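Local coordinates for ABC transporter sugar binding protein (Xanthomonas axonopodis pv. citri, PDB 3UOR) that probably binds maltose or a related sugar in the periplasm and hands it to an ABC transporter in the membrane for uptake, at residues D183-I187 against G237-K241; I187-L191 against Y230-Y234; L198-Q203 against G296-A300; K241-Q246 against E389-R393. One frame throughout, in Å; residues are numbered along the deposited sequence.

Contact 1. Residues D183-I187 against G237-K241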
loop_
_atom_site.group_PDB
_atom_site.type_symbol
_atom_site.label_atom_id
_atom_site.label_comp_id
_atom_site.label_asym_id
_atom_site.label_seq_id
_atom_site.Cartn_x
_atom_site.Cartn_y
_atom_site.Cartn_z
ATOM N N ASP A 183 3.031 14.405 -28.068
ATOM C CA ASP A 183 1.761 13.700 -27.856
ATOM C C ASP A 183 1.912 12.435 -26.999
ATOM O O ASP A 183 0.943 11.715 -26.767
ATOM C CB ASP A 183 1.106 13.354 -29.200
ATOM C CG ASP A 183 0.874 14.584 -30.087
ATOM O OD1 ASP A 183 0.444 15.638 -29.562
ATOM O OD2 ASP A 183 1.118 14.484 -31.316
ATOM N N ARG A 184 3.132 12.159 -26.547
ATOM C CA ARG A 184 3.394 10.987 -25.719
ATOM C C ARG A 184 4.189 11.394 -24.485
ATOM O O ARG A 184 4.754 12.491 -24.433
ATOM C CB ARG A 184 4.120 9.910 -26.517
ATOM C CG ARG A 184 3.344 9.449 -27.740
ATOM C CD ARG A 184 4.221 8.665 -28.704
ATOM N NE ARG A 184 4.877 7.536 -28.056
ATOM C CZ ARG A 184 5.924 6.884 -28.561
ATOM N NH1 ARG A 184 6.430 7.265 -29.724
ATOM N NH2 ARG A 184 6.468 5.859 -27.901
ATOM N N TYR A 185 4.225 10.517 -23.486
ATOM C CA TYR A 185 4.663 10.932 -22.166
ATOM C C TYR A 185 5.686 9.990 -21.566
ATOM O O TYR A 185 5.842 8.865 -22.025
ATOM C CB TYR A 185 3.450 11.075 -21.248
ATOM C CG TYR A 185 2.513 12.156 -21.724
ATOM C CD1 TYR A 185 2.647 13.464 -21.271
ATOM C CD2 TYR A 185 1.509 11.879 -22.647
ATOM C CE1 TYR A 185 1.797 14.470 -21.712
ATOM C CE2 TYR A 185 0.648 12.884 -23.103
ATOM C CZ TYR A 185 0.804 14.179 -22.634
ATOM O OH TYR A 185 -0.029 15.191 -23.074
ATOM N N ALA A 186 6.388 10.461 -20.540
ATOM C CA ALA A 186 7.351 9.620 -19.848
ATOM C C ALA A 186 6.654 8.704 -18.829
ATOM O O ALA A 186 6.973 7.526 -18.734
ATOM C CB ALA A 186 8.416 10.471 -19.177
ATOM N N ILE A 187 5.684 9.234 -18.086
ATOM C CA ILE A 187 5.101 8.486 -16.970
ATOM C C ILE A 187 3.616 8.780 -16.793
ATOM O O ILE A 187 3.169 9.915 -16.989
ATOM C CB ILE A 187 5.824 8.819 -15.646
ATOM C CG1 ILE A 187 5.330 7.932 -14.500
ATOM C CG2 ILE A 187 5.616 10.282 -15.285
ATOM C CD1 ILE A 187 6.192 8.083 -13.236
ATOM N N GLY A 237 5.429 18.297 -18.842
ATOM C CA GLY A 237 4.857 17.460 -19.876
ATOM C C GLY A 237 5.388 16.035 -19.805
ATOM O O GLY A 237 5.273 15.283 -20.780
ATOM N N TRP A 238 5.973 15.656 -18.667
ATOM C CA TRP A 238 6.493 14.286 -18.508
ATOM C C TRP A 238 5.336 13.337 -18.215
ATOM O O TRP A 238 5.293 12.213 -18.727
ATOM C CB TRP A 238 7.560 14.195 -17.412
ATOM C CG TRP A 238 8.753 15.048 -17.677
ATOM C CD1 TRP A 238 9.210 15.451 -18.888
ATOM C CD2 TRP A 238 9.647 15.600 -16.703
ATOM N NE1 TRP A 238 10.339 16.219 -18.739
ATOM C CE2 TRP A 238 10.627 16.329 -17.404
ATOM C CE3 TRP A 238 9.724 15.536 -15.308
ATOM C CZ2 TRP A 238 11.664 17.009 -16.755
ATOM C CZ3 TRP A 238 10.749 16.216 -14.662
ATOM C CH2 TRP A 238 11.702 16.943 -15.386
ATOM N N ALA A 239 4.393 13.820 -17.408
ATOM C CA ALA A 239 3.193 13.084 -17.057
ATOM C C ALA A 239 1.958 13.803 -17.585
ATOM O O ALA A 239 1.796 14.989 -17.336
ATOM C CB ALA A 239 3.087 12.980 -15.569
ATOM N N PRO A 240 1.059 13.071 -18.264
ATOM C CA PRO A 240 -0.179 13.667 -18.789
ATOM C C PRO A 240 -1.103 14.100 -17.664
ATOM O O PRO A 240 -1.144 13.473 -16.595
ATOM C CB PRO A 240 -0.824 12.514 -19.568
ATOM C CG PRO A 240 -0.299 11.255 -18.876
ATOM C CD PRO A 240 1.126 11.614 -18.507
ATOM N N LYS A 241 -1.856 15.165 -17.912
ATOM C CA LYS A 241 -2.791 15.680 -16.925
ATOM C C LYS A 241 -4.139 14.984 -17.063
ATOM O O LYS A 241 -5.098 15.566 -17.569
ATOM C CB LYS A 241 -2.932 17.203 -17.080
ATOM C CG LYS A 241 -1.663 17.956 -16.707
ATOM C CD LYS A 241 -1.842 19.451 -16.854
ATOM C CE LYS A 241 -0.559 20.172 -16.485
ATOM N NZ LYS A 241 -0.633 21.656 -16.693
HETATM O O HOH W 1 -1.917 16.194 -20.652
#
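Ala186 and Ile187 run beside the backbone of Trp238, with the CA atoms of Ala186 and Trp238 4.9 Å apart, and both give their amides to a single carbonyl: Trp238 O accepts Ala186 N at 2.7 Å and Ile187 N at 3.1 Å. The run 237-241 leaves helix 221-235 through a Schellman motif centred on Gly237. Glycine suits that position, since at a phi of 83° a CB would press against the preceding carbonyl oxygen. In this alpha/beta periplasmic binding protein the contact therefore ties a helix end to the chain entering strand 187-188. The two donors come to Trp238 O differently. Ala186 N lies in the plane of the carbonyl, while Ile187 N approaches from above it, with a straighter bond (162° at the hydrogen). The corner at Ala186 makes this double grip possible, and its methyl is small enough to sit beside the same oxygen.

Tyr185 carries most of the side-chain contact. With CG anti to its carbonyl carbon (chi1 -63°), the ring lies face-on to Pro240, whose CB stands over the centre of one face, 3.7 Å from the Tyr185 ring centroid, as a CH-pi contact. Proline fits because it offers the ring only C-H groups, with no N-H to satisfy. Lys177 makes a cation-pi contact with the same ring and also bonds Gly237 O. A water accepts from Lys241 N at 2.9 Å and also bonds Tyr185 OH. Ile187 CG2 packs on Ala239 CB at 3.7 Å, and beside that pair Ala239 CA directs a C-H toward Ile187 O, 3.2 Å away.

Contact 2. Residues I187-L191 against Y230-Y234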
loop_
_atom_site.group_PDB
_atom_site.type_symbol
_atom_site.label_atom_id
_atom_site.label_comp_id
_atom_site.label_asym_id
_atom_site.label_seq_id
_atom_site.Cartn_x
_atom_site.Cartn_y
_atom_site.Cartn_z
ATOM N N ILE A 187 5.684 9.234 -18.086
ATOM C CA ILE A 187 5.101 8.486 -16.970
ATOM C C ILE A 187 3.616 8.780 -16.793
ATOM O O ILE A 187 3.169 9.915 -16.989
ATOM C CB ILE A 187 5.824 8.819 -15.646
ATOM C CG1 ILE A 187 5.330 7.932 -14.500
ATOM C CG2 ILE A 187 5.616 10.282 -15.285
ATOM C CD1 ILE A 187 6.192 8.083 -13.236
ATOM N N LEU A 188 2.863 7.751 -16.417
ATOM C CA LEU A 188 1.452 7.888 -16.095
ATOM C C LEU A 188 1.203 7.800 -14.583
ATOM O O LEU A 188 1.524 6.792 -13.947
ATOM C CB LEU A 188 0.631 6.805 -16.805
ATOM C CG LEU A 188 -0.828 6.760 -16.348
ATOM C CD1 LEU A 188 -1.542 8.030 -16.775
ATOM C CD2 LEU A 188 -1.547 5.530 -16.892
ATOM N N MET A 189 0.643 8.871 -14.029
ATOM C CA MET A 189 0.236 8.957 -12.636
ATOM C C MET A 189 -1.135 9.633 -12.626
ATOM O O MET A 189 -1.220 10.864 -12.621
ATOM C CB MET A 189 1.202 9.841 -11.835
ATOM C CG MET A 189 2.658 9.393 -11.825
ATOM S SD MET A 189 3.682 10.371 -10.695
ATOM C CE MET A 189 3.626 11.993 -11.523
ATOM N N PRO A 190 -2.213 8.840 -12.636
ATOM C CA PRO A 190 -3.563 9.419 -12.718
ATOM C C PRO A 190 -3.844 10.384 -11.574
ATOM O O PRO A 190 -3.617 10.038 -10.426
ATOM C CB PRO A 190 -4.481 8.199 -12.630
ATOM C CG PRO A 190 -3.624 7.041 -13.042
ATOM C CD PRO A 190 -2.235 7.371 -12.557
ATOM N N LEU A 191 -4.340 11.577 -11.898
ATOM C CA LEU A 191 -4.542 12.652 -10.927
ATOM C C LEU A 191 -5.616 12.368 -9.867
ATOM O O LEU A 191 -5.685 13.062 -8.852
ATOM C CB LEU A 191 -4.876 13.947 -11.669
ATOM C CG LEU A 191 -3.684 14.613 -12.359
ATOM C CD1 LEU A 191 -4.131 15.719 -13.306
ATOM C CD2 LEU A 191 -2.715 15.156 -11.317
ATOM N N TYR A 230 6.333 16.240 -7.587
ATOM C CA TYR A 230 5.149 15.676 -8.229
ATOM C C TYR A 230 4.501 16.649 -9.253
ATOM O O TYR A 230 4.246 16.285 -10.402
ATOM C CB TYR A 230 4.148 15.291 -7.130
ATOM C CG TYR A 230 2.800 14.795 -7.591
ATOM C CD1 TYR A 230 2.607 13.452 -7.933
ATOM C CD2 TYR A 230 1.693 15.647 -7.628
ATOM C CE1 TYR A 230 1.353 12.983 -8.316
ATOM C CE2 TYR A 230 0.434 15.185 -8.020
ATOM C CZ TYR A 230 0.273 13.848 -8.350
ATOM O OH TYR A 230 -0.954 13.357 -8.730
ATOM N N ASP A 231 4.247 17.885 -8.849
ATOM C CA ASP A 231 3.642 18.868 -9.767
ATOM C C ASP A 231 4.541 19.098 -10.988
ATOM O O ASP A 231 4.069 19.165 -12.130
ATOM C CB ASP A 231 3.411 20.182 -9.030
ATOM C CG ASP A 231 2.693 21.219 -9.882
ATOM O OD1 ASP A 231 1.846 20.839 -10.723
ATOM O OD2 ASP A 231 2.965 22.418 -9.678
ATOM N N ASN A 232 5.844 19.194 -10.752
ATOM C CA ASN A 232 6.785 19.462 -11.842
ATOM C C ASN A 232 6.649 18.485 -13.014
ATOM O O ASN A 232 6.813 18.878 -14.159
ATOM C CB ASN A 232 8.228 19.464 -11.331
ATOM C CG ASN A 232 9.214 19.883 -12.398
ATOM O OD1 ASN A 232 9.175 21.010 -12.889
ATOM N ND2 ASN A 232 10.115 18.981 -12.757
ATOM N N MET A 233 6.364 17.215 -12.732
ATOM C CA MET A 233 6.270 16.214 -13.795
ATOM C C MET A 233 5.131 16.523 -14.771
ATOM O O MET A 233 5.247 16.271 -15.962
ATOM C CB MET A 233 6.059 14.806 -13.216
ATOM C CG MET A 233 7.219 14.306 -12.335
ATOM S SD MET A 233 7.050 12.535 -11.977
ATOM C CE MET A 233 7.748 12.523 -10.333
ATOM N N TYR A 234 4.004 17.009 -14.269
ATOM C CA TYR A 234 2.933 17.392 -15.185
ATOM C C TYR A 234 3.274 18.671 -15.932
ATOM O O TYR A 234 3.003 18.771 -17.120
ATOM C CB TYR A 234 1.600 17.570 -14.462
ATOM C CG TYR A 234 1.168 16.343 -13.709
ATOM C CD1 TYR A 234 0.300 15.416 -14.272
ATOM C CD2 TYR A 234 1.648 16.104 -12.429
ATOM C CE1 TYR A 234 -0.090 14.291 -13.553
ATOM C CE2 TYR A 234 1.267 14.991 -11.712
ATOM C CZ TYR A 234 0.413 14.089 -12.275
ATOM O OH TYR A 234 0.039 13.003 -11.522
HETATM O O HOH W 2 -1.213 10.638 -9.108
HETATM O O HOH W 3 -3.470 14.769 -7.788
#
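Met189 runs alongside Tyr230, Met233 and Tyr234 of helix 221-235, and can be followed atom by atom. Its CB, 3.4 Å from Tyr234 OH, already points toward the helix, and CG, anti to the carbonyl carbon (chi1 -59°), carries the chain on past that hydroxyl. SD then comes obliquely to the Tyr230 ring, 5.3 Å from its centroid, in a Met-aromatic contact. A bend at the last torsion brings CE to 3.5 Å from Met233 SD, 4.0 Å from Tyr230 CD1 and 3.8 Å from Tyr234 CE2. A flexible, unbranched thioether can follow the uneven side of two packed rings and reach a second methionine. The backbone joins in: Tyr234 OH donates to Met189 O at 2.7 Å, tilted from the carbonyl plane, which satisfies two buried polar atoms at once. Leu191 CD2 covers a face of the Tyr234 ring, 3.4 Å from CZ. Tyr230 OH is linked by separate waters to Pro190 O and Leu191 O. Helix 221-235 thus packs against the chain leaving strand 187-188, which pairs in parallel with strand 259-264, while helix 195-202 touches Met189 and Met233 and Val392 of helix 377-394 touches Leu191 and Tyr234.

Contact 3. Residues L198-Q203 against G296-A300; sequences LSFALQ and GAGIA
Gln203, just after helix 195-202, donates from NE2 to Ala297 O at 3.0 Å, the one direct hydrogen bond between the two segments. CG anti to the carbonyl carbon (chi1 -59°) and an extended chain carry the Gln203 amide to the loop. The bond is nearly straight (161° at the hydrogen) and lies in both the carbonyl plane and the amide plane. Behind the amide, CG rests 3.3 Å from Ala297 O. Gly296 passes beside NE2, where a CB would collide with that nitrogen, so glycine fits well. Apolar contact continues along the helix. Leu198 CD2 and Leu202 CD1 each lie 3.9 Å from Ile299 CG1, both leucines crossing the isoleucine at about a right angle. The Ile299 CD1 methyl also ends 3.4 Å from the polar Ser199 OG.

In the next shell a water joins the Ser199 hydroxyl to the loop backbone: it donates to Ser199 OG at 2.7 Å and accepts from Ile299 N at 3.0 Å. A small hydroxyl suits this place, since Ser199 OG can take the water's proton while bonding back to Glu195 O within the helix. Gln203 is held at both ends of its amide, because OE1 accepts from Trp166 NE1 and NE2 also bonds Pro290 O; this fixes which way the amide is turned. The loop between strands 284-287 and 303-307 thus lies along one side of helix 195-202, while Phe200 and Ala201 pack against helix 221-235 and Leu198 against helix 377-394.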
loop_
_atom_site.group_PDB
_atom_site.type_symbol
_atom_site.label_atom_id
_atom_site.label_comp_id
_atom_site.label_asym_id
_atom_site.label_seq_id
_atom_site.Cartn_x
_atom_site.Cartn_y
_atom_site.Cartn_z
ATOM N N LEU A 198 1.589 10.608 -2.215
ATOM C CA LEU A 198 1.851 10.084 -0.876
ATOM C C LEU A 198 3.215 9.364 -0.820
ATOM O O LEU A 198 3.990 9.574 0.116
ATOM C CB LEU A 198 0.719 9.167 -0.414
ATOM C CG LEU A 198 0.966 8.464 0.921
ATOM C CD1 LEU A 198 1.148 9.499 2.018
ATOM C CD2 LEU A 198 -0.211 7.550 1.263
ATOM N N SER A 199 3.507 8.535 -1.822
ATOM C CA SER A 199 4.788 7.806 -1.857
ATOM C C SER A 199 5.943 8.791 -1.759
ATOM O O SER A 199 6.828 8.630 -0.928
ATOM C CB SER A 199 4.932 6.985 -3.149
ATOM O OG SER A 199 3.917 6.000 -3.215
ATOM N N PHE A 200 5.922 9.826 -2.599
ATOM C CA PHE A 200 7.007 10.807 -2.614
ATOM C C PHE A 200 7.086 11.605 -1.317
ATOM O O PHE A 200 8.168 12.037 -0.926
ATOM C CB PHE A 200 6.899 11.740 -3.840
ATOM C CG PHE A 200 7.082 11.024 -5.137
ATOM C CD1 PHE A 200 8.214 10.227 -5.346
ATOM C CD2 PHE A 200 6.123 11.094 -6.133
ATOM C CE1 PHE A 200 8.399 9.541 -6.532
ATOM C CE2 PHE A 200 6.305 10.400 -7.341
ATOM C CZ PHE A 200 7.450 9.624 -7.533
ATOM N N ALA A 201 5.945 11.814 -0.661
ATOM C CA ALA A 201 5.922 12.543 0.613
ATOM C C ALA A 201 6.477 11.685 1.745
ATOM O O ALA A 201 7.161 12.189 2.653
ATOM C CB ALA A 201 4.500 13.007 0.940
ATOM N N LEU A 202 6.191 10.383 1.689
ATOM C CA LEU A 202 6.773 9.442 2.648
ATOM C C LEU A 202 8.297 9.332 2.541
ATOM O O LEU A 202 8.927 8.853 3.463
ATOM C CB LEU A 202 6.154 8.053 2.511
ATOM C CG LEU A 202 4.704 7.980 2.935
ATOM C CD1 LEU A 202 4.129 6.603 2.594
ATOM C CD2 LEU A 202 4.648 8.247 4.397
ATOM N N GLN A 203 8.888 9.758 1.421
ATOM C CA GLN A 203 10.355 9.708 1.290
ATOM C C GLN A 203 11.081 10.852 2.009
ATOM O O GLN A 203 12.293 10.964 1.899
ATOM C CB GLN A 203 10.783 9.674 -0.186
ATOM C CG GLN A 203 10.221 8.485 -0.953
ATOM C CD GLN A 203 10.570 8.553 -2.401
ATOM O OE1 GLN A 203 10.838 9.635 -2.937
ATOM N NE2 GLN A 203 10.580 7.402 -3.058
ATOM N N GLY A 296 14.202 5.125 -2.526
ATOM C CA GLY A 296 13.569 5.683 -1.353
ATOM C C GLY A 296 12.464 4.855 -0.742
ATOM O O GLY A 296 12.240 3.698 -1.110
ATOM N N ALA A 297 11.767 5.467 0.206
ATOM C CA ALA A 297 10.636 4.814 0.850
ATOM C C ALA A 297 9.485 4.716 -0.120
ATOM O O ALA A 297 9.539 5.241 -1.234
ATOM C CB ALA A 297 10.212 5.580 2.076
ATOM N N GLY A 298 8.439 4.032 0.311
ATOM C CA GLY A 298 7.219 3.927 -0.455
ATOM C C GLY A 298 6.127 3.611 0.538
ATOM O O GLY A 298 6.363 3.604 1.749
ATOM N N ILE A 299 4.937 3.340 0.033
ATOM C CA ILE A 299 3.767 3.089 0.887
ATOM C C ILE A 299 3.834 1.671 1.498
ATOM O O ILE A 299 4.254 0.727 0.832
ATOM C CB ILE A 299 2.498 3.223 0.027
ATOM C CG1 ILE A 299 2.126 4.702 -0.124
ATOM C CG2 ILE A 299 1.329 2.503 0.620
ATOM C CD1 ILE A 299 1.243 4.935 -1.319
ATOM N N ALA A 300 3.431 1.536 2.755
ATOM C CA ALA A 300 3.270 0.234 3.389
ATOM C C ALA A 300 1.794 -0.115 3.436
ATOM O O ALA A 300 1.174 -0.096 4.505
ATOM C CB ALA A 300 3.854 0.259 4.784
HETATM O O HOH W 4 4.757 3.425 -2.965
HETATM O O HOH W 5 13.238 7.712 1.349
#

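Contact 4. Residues K241-Q246 against E389-R393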
loop_
_atom_site.group_PDB
_atom_site.type_symbol
_atom_site.label_atom_id
_atom_site.label_comp_id
_atom_site.label_asym_id
_atom_site.label_seq_id
_atom_site.Cartn_x
_atom_site.Cartn_y
_atom_site.Cartn_z
ATOM N N LYS A 241 -1.856 15.165 -17.912
ATOM C CA LYS A 241 -2.791 15.680 -16.925
ATOM C C LYS A 241 -4.139 14.984 -17.063
ATOM O O LYS A 241 -5.098 15.566 -17.569
ATOM C CB LYS A 241 -2.932 17.203 -17.080
ATOM C CG LYS A 241 -1.663 17.956 -16.707
ATOM C CD LYS A 241 -1.842 19.451 -16.854
ATOM C CE LYS A 241 -0.559 20.172 -16.485
ATOM N NZ LYS A 241 -0.633 21.656 -16.693
ATOM N N VAL A 242 -4.207 13.735 -16.617
ATOM C CA VAL A 242 -5.423 12.944 -16.775
ATOM C C VAL A 242 -5.798 12.202 -15.508
ATOM O O VAL A 242 -4.936 11.948 -14.656
ATOM C CB VAL A 242 -5.281 11.915 -17.908
ATOM C CG1 VAL A 242 -5.175 12.617 -19.261
ATOM C CG2 VAL A 242 -4.066 11.055 -17.684
ATOM N N SER A 243 -7.088 11.869 -15.391
ATOM C CA SER A 243 -7.596 10.945 -14.374
ATOM C C SER A 243 -7.662 9.555 -14.981
ATOM O O SER A 243 -7.569 9.419 -16.199
ATOM C CB SER A 243 -8.986 11.365 -13.909
ATOM O OG SER A 243 -8.917 12.587 -13.191
ATOM N N GLU A 244 -7.825 8.527 -14.151
ATOM C CA GLU A 244 -7.779 7.143 -14.646
ATOM C C GLU A 244 -8.870 6.861 -15.665
ATOM O O GLU A 244 -8.684 6.076 -16.596
ATOM C CB GLU A 244 -7.857 6.112 -13.510
ATOM C CG GLU A 244 -7.833 4.661 -14.019
ATOM C CD GLU A 244 -7.567 3.638 -12.922
ATOM O OE1 GLU A 244 -7.675 4.001 -11.722
ATOM O OE2 GLU A 244 -7.248 2.470 -13.262
ATOM N N THR A 245 -10.006 7.517 -15.475
ATOM C CA THR A 245 -11.146 7.375 -16.367
ATOM C C THR A 245 -10.841 7.915 -17.766
ATOM O O THR A 245 -11.447 7.488 -18.750
ATOM C CB THR A 245 -12.381 8.092 -15.786
ATOM O OG1 THR A 245 -13.396 8.179 -16.789
ATOM C CG2 THR A 245 -12.018 9.499 -15.327
ATOM N N GLN A 246 -9.893 8.848 -17.844
ATOM C CA GLN A 246 -9.512 9.467 -19.115
ATOM C C GLN A 246 -8.485 8.637 -19.852
ATOM O O GLN A 246 -8.152 8.934 -20.993
ATOM C CB GLN A 246 -8.937 10.863 -18.895
ATOM C CG GLN A 246 -9.838 11.789 -18.130
ATOM C CD GLN A 246 -9.206 13.143 -17.952
ATOM O OE1 GLN A 246 -8.766 13.496 -16.859
ATOM N NE2 GLN A 246 -9.139 13.910 -19.037
ATOM N N GLU A 389 -4.587 17.932 -7.245
ATOM C CA GLU A 389 -5.140 17.965 -8.588
ATOM C C GLU A 389 -5.440 19.414 -8.987
ATOM O O GLU A 389 -5.341 19.784 -10.157
ATOM C CB GLU A 389 -6.392 17.118 -8.666
ATOM C CG GLU A 389 -7.044 17.102 -10.025
ATOM C CD GLU A 389 -8.269 16.218 -10.045
ATOM O OE1 GLU A 389 -8.884 16.031 -8.969
ATOM O OE2 GLU A 389 -8.622 15.713 -11.124
ATOM N N ARG A 390 -5.774 20.244 -8.009
ATOM C CA ARG A 390 -6.044 21.652 -8.289
ATOM C C ARG A 390 -4.747 22.376 -8.621
ATOM O O ARG A 390 -4.707 23.230 -9.504
ATOM C CB ARG A 390 -6.708 22.320 -7.092
ATOM C CG ARG A 390 -7.709 23.385 -7.461
ATOM C CD ARG A 390 -8.829 23.389 -6.435
ATOM N NE ARG A 390 -8.286 23.599 -5.098
ATOM C CZ ARG A 390 -8.740 23.015 -3.995
ATOM N NH1 ARG A 390 -9.763 22.167 -4.055
ATOM N NH2 ARG A 390 -8.166 23.284 -2.829
ATOM N N VAL A 391 -3.693 22.042 -7.889
ATOM C CA VAL A 391 -2.372 22.560 -8.175
ATOM C C VAL A 391 -1.955 22.178 -9.591
ATOM O O VAL A 391 -1.511 23.038 -10.362
ATOM C CB VAL A 391 -1.345 22.031 -7.176
ATOM C CG1 VAL A 391 0.083 22.218 -7.709
ATOM C CG2 VAL A 391 -1.540 22.713 -5.841
ATOM N N VAL A 392 -2.103 20.897 -9.938
ATOM C CA VAL A 392 -1.711 20.433 -11.270
ATOM C C VAL A 392 -2.563 21.026 -12.402
ATOM O O VAL A 392 -2.039 21.505 -13.401
ATOM C CB VAL A 392 -1.749 18.912 -11.393
ATOM C CG1 VAL A 392 -1.376 18.501 -12.801
ATOM C CG2 VAL A 392 -0.797 18.254 -10.354
ATOM N N ARG A 393 -3.876 20.971 -12.255
ATOM C CA ARG A 393 -4.763 21.390 -13.325
ATOM C C ARG A 393 -4.985 22.897 -13.315
ATOM O O ARG A 393 -4.860 23.532 -14.337
ATOM C CB ARG A 393 -6.106 20.665 -13.243
ATOM C CG ARG A 393 -6.011 19.151 -13.414
ATOM C CD ARG A 393 -7.395 18.537 -13.660
ATOM N NE ARG A 393 -7.338 17.584 -14.767
ATOM C CZ ARG A 393 -7.690 16.309 -14.662
ATOM N NH1 ARG A 393 -8.138 15.847 -13.510
ATOM N NH2 ARG A 393 -7.607 15.498 -15.702
HETATM O O HOH W 6 -3.044 22.678 -16.165
#
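Arg393 extends its guanidinium from helix 377-394 to the loop 241-246, where three oxygens receive it. The Arg393 chain bends at chi3 (134°), which turns the guanidinium to the loop. All three bonds are weak. NH2 meets Gln246 OE1 at 2.6 Å and Lys241 O at 3.1 Å, both with bent geometry, and NH1 points almost straight at Ser243 OG, which lies 3.4 Å away at the edge of the guanidinium, in its plane. NH1 also forms a salt bridge with Glu389 OE2 one turn back on the helix, at a separation too short to be taken literally. Arginine suits the place because its planar head can serve several acceptors together. Gln246 OE1 has a second donor, Ser243 N at 2.8 Å, coming from above the carbonyl plane, and Gln246 N in turn bonds Ser243 O, so the Gln246 side-chain carbonyl is already fixed by the turn when Arg393 reaches it. Lys241 lies extended beside Val392, with CG 4.0 Å from Val392 CG1, and its NZ is satisfied by Gln235 OE1 and by a water that donates to Arg393 O. Val392 O accepts from Gln235 NE2. This surface contact lays the loop following helix 221-235 over helix 377-394, with Leu191 beside Arg393, and helix 398-412 touching Val391.

Overall arrangement
Contacts 1, 2 and 4 form a continuous group on one side of the chain's centre. Contacts 1 and 2, with centres about 8 Å apart, share Ile187, and Met233 O probably accepts from both Trp238 N and Ala239 N. Contact 4 continues from contact 1 through Lys241 and lies about 8 Å from contact 2 between centres, joined to it by a probable bond from Leu191 N to Val242 O at 2.8 Å and by packing of Asp231 OD2 against Val391 CG1. Contact 3 sits nearer the middle of the protein, about 15 Å from contact 2 between centres; Phe200 of helix 195-202 touches contact 2, its CE2 3.9 Å from Met233 CE. The nearest atoms of contacts 3 and 4 are about 11 Å apart.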